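Local atomic coordinates of metallo-carboxypeptidase (Pseudomonas aeruginosa, PDB entry 4A39), a protein that probably acts as a zinc-dependent carboxypeptidase of the M14 family, removing residues from the C-terminal ends of peptide or protein substrates. Residues R310-I315 / S369-Q374. Numbering follows the deposited sequence.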
loop_
_atom_site.group_PDB
_atom_site.type_symbol
_atom_site.label_atom_id
_atom_site.label_comp_id
_atom_site.label_asym_id
_atom_site.label_seq_id
_atom_site.Cartn_x
_atom_site.Cartn_y
_atom_site.Cartn_z
ATOM N N ARG A 310 -10.478 10.331 14.327
ATOM C CA ARG A 310 -10.705 11.029 13.064
ATOM C C ARG A 310 -10.969 10.184 11.815
ATOM O O ARG A 310 -11.766 10.576 10.962
ATOM C CB ARG A 310 -9.519 11.951 12.770
ATOM C CG ARG A 310 -9.296 13.036 13.807
ATOM C CD ARG A 310 -8.118 13.916 13.424
ATOM N NE ARG A 310 -8.006 15.084 14.292
ATOM C CZ ARG A 310 -7.728 15.032 15.591
ATOM N NH1 ARG A 310 -7.527 13.864 16.185
ATOM N NH2 ARG A 310 -7.653 16.153 16.297
ATOM N N GLY A 311 -10.304 9.043 11.688
ATOM C CA GLY A 311 -10.502 8.246 10.489
ATOM C C GLY A 311 -10.954 6.817 10.686
ATOM O O GLY A 311 -11.357 6.419 11.776
ATOM N N GLU A 312 -10.905 6.041 9.608
ATOM C CA GLU A 312 -11.287 4.641 9.676
ATOM C C GLU A 312 -10.015 3.944 10.125
ATOM O O GLU A 312 -9.178 3.550 9.313
ATOM C CB GLU A 312 -11.735 4.145 8.302
ATOM C CG GLU A 312 -12.856 4.982 7.705
ATOM C CD GLU A 312 -13.601 4.254 6.606
ATOM O OE1 GLU A 312 -14.500 3.446 6.933
ATOM O OE2 GLU A 312 -13.283 4.481 5.421
ATOM N N PHE A 313 -9.884 3.810 11.439
ATOM C CA PHE A 313 -8.697 3.229 12.051
ATOM C C PHE A 313 -9.074 2.678 13.426
ATOM O O PHE A 313 -9.877 3.278 14.137
ATOM C CB PHE A 313 -7.647 4.336 12.204
ATOM C CG PHE A 313 -6.362 3.886 12.838
ATOM C CD1 PHE A 313 -5.356 3.316 12.069
ATOM C CD2 PHE A 313 -6.167 4.018 14.211
ATOM C CE1 PHE A 313 -4.165 2.873 12.656
ATOM C CE2 PHE A 313 -4.985 3.581 14.806
ATOM C CZ PHE A 313 -3.982 3.007 14.027
ATOM N N GLN A 314 -8.500 1.539 13.797
ATOM C CA GLN A 314 -8.799 0.960 15.101
ATOM C C GLN A 314 -7.558 0.369 15.760
ATOM O O GLN A 314 -6.493 0.308 15.144
ATOM C CB GLN A 314 -9.927 -0.075 14.973
ATOM C CG GLN A 314 -9.671 -1.194 13.991
ATOM C CD GLN A 314 -8.810 -2.285 14.575
ATOM O OE1 GLN A 314 -9.241 -3.025 15.460
ATOM N NE2 GLN A 314 -7.585 -2.391 14.089
ATOM N N ILE A 315 -7.694 -0.062 17.010
ATOM C CA ILE A 315 -6.556 -0.589 17.753
ATOM C C ILE A 315 -6.620 -2.063 18.167
ATOM O O ILE A 315 -5.590 -2.733 18.253
ATOM C CB ILE A 315 -6.338 0.241 19.035
ATOM C CG1 ILE A 315 -6.185 1.718 18.668
ATOM C CG2 ILE A 315 -5.102 -0.259 19.787
ATOM C CD1 ILE A 315 -6.251 2.654 19.853
ATOM N N SER A 369 -8.780 4.667 1.009
ATOM C CA SER A 369 -7.344 4.717 1.270
ATOM C C SER A 369 -6.898 6.178 1.196
ATOM O O SER A 369 -6.128 6.650 2.033
ATOM C CB SER A 369 -6.588 3.885 0.231
ATOM O OG SER A 369 -6.964 2.516 0.310
ATOM N N LYS A 370 -7.393 6.887 0.185
ATOM C CA LYS A 370 -7.082 8.303 0.005
ATOM C C LYS A 370 -7.536 9.093 1.227
ATOM O O LYS A 370 -6.826 9.972 1.708
ATOM C CB LYS A 370 -7.788 8.849 -1.245
ATOM C CG LYS A 370 -7.207 8.334 -2.558
ATOM C CD LYS A 370 -7.939 8.882 -3.777
ATOM C CE LYS A 370 -7.789 10.387 -3.899
ATOM N NZ LYS A 370 -8.369 10.855 -5.191
ATOM N N ARG A 371 -8.721 8.767 1.733
ATOM C CA ARG A 371 -9.272 9.465 2.893
ATOM C C ARG A 371 -8.422 9.226 4.136
ATOM O O ARG A 371 -8.193 10.144 4.928
ATOM C CB ARG A 371 -10.716 9.009 3.154
ATOM C CG ARG A 371 -11.553 10.018 3.934
ATOM C CD ARG A 371 -12.147 9.435 5.210
ATOM N NE ARG A 371 -12.949 8.230 4.986
ATOM C CZ ARG A 371 -14.068 8.182 4.268
ATOM N NH1 ARG A 371 -14.540 9.276 3.685
ATOM N NH2 ARG A 371 -14.718 7.030 4.132
ATOM N N LEU A 372 -7.954 7.994 4.315
ATOM C CA LEU A 372 -7.124 7.684 5.473
ATOM C C LEU A 372 -5.849 8.524 5.408
ATOM O O LEU A 372 -5.347 8.991 6.435
ATOM C CB LEU A 372 -6.776 6.192 5.512
ATOM C CG LEU A 372 -5.951 5.735 6.723
ATOM C CD1 LEU A 372 -6.771 5.859 8.002
ATOM C CD2 LEU A 372 -5.522 4.287 6.515
ATOM N N GLY A 373 -5.332 8.727 4.199
ATOM C CA GLY A 373 -4.130 9.529 4.045
ATOM C C GLY A 373 -4.380 10.944 4.531
ATOM O O GLY A 373 -3.532 11.560 5.183
ATOM N N GLN A 374 -5.556 11.469 4.215
ATOM C CA GLN A 374 -5.901 12.817 4.633
ATOM C C GLN A 374 -6.128 12.894 6.143
ATOM O O GLN A 374 -5.781 13.895 6.773
ATOM C CB GLN A 374 -7.138 13.291 3.869
ATOM C CG GLN A 374 -6.896 13.363 2.366
ATOM C CD GLN A 374 -8.105 13.841 1.593
ATOM O OE1 GLN A 374 -9.168 13.223 1.637
ATOM N NE2 GLN A 374 -7.948 14.946 0.873
HETATM O O HOH W 1 -11.135 6.216 5.045
#
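In the zinc carboxypeptidase domain, the loop that leaves helix 294-308 runs against the long C-terminal helix 366-383, where E312 meets R371 and L372. The contact is led by a salt bridge. R371 NH2 donates to E312 OE2 over 3.2 Å in a nearly straight bond (171°). The oxygen lies at the guanidinium edge, practically in its plane, whereas the nitrogen comes from above the carboxylate. The arginine, long enough to reach the loop from the exposed side of the helix, bends at chi2 and chi3 and crosses the extended glutamate at about a right angle. A water adds a second link, donating to E312 OE2 (2.8 Å) and accepting from R371 NE (2.7 Å). Glutamate's two oxygens serve two arginines: E312 OE1 makes a salt bridge with R368 NH2 and a hydrogen bond with N357 ND2. L372, buried between the loop and F189 of helix 185-196, sets its methyl CD1 in van der Waals contact with E312 O at 3.6 Å. The methyl cannot donate a hydrogen, and that buried carbonyl has no polar partner in the model. Flanked by two arginines, the buried E312 carboxylate is probably held in its charged form, tying the loop to the helix.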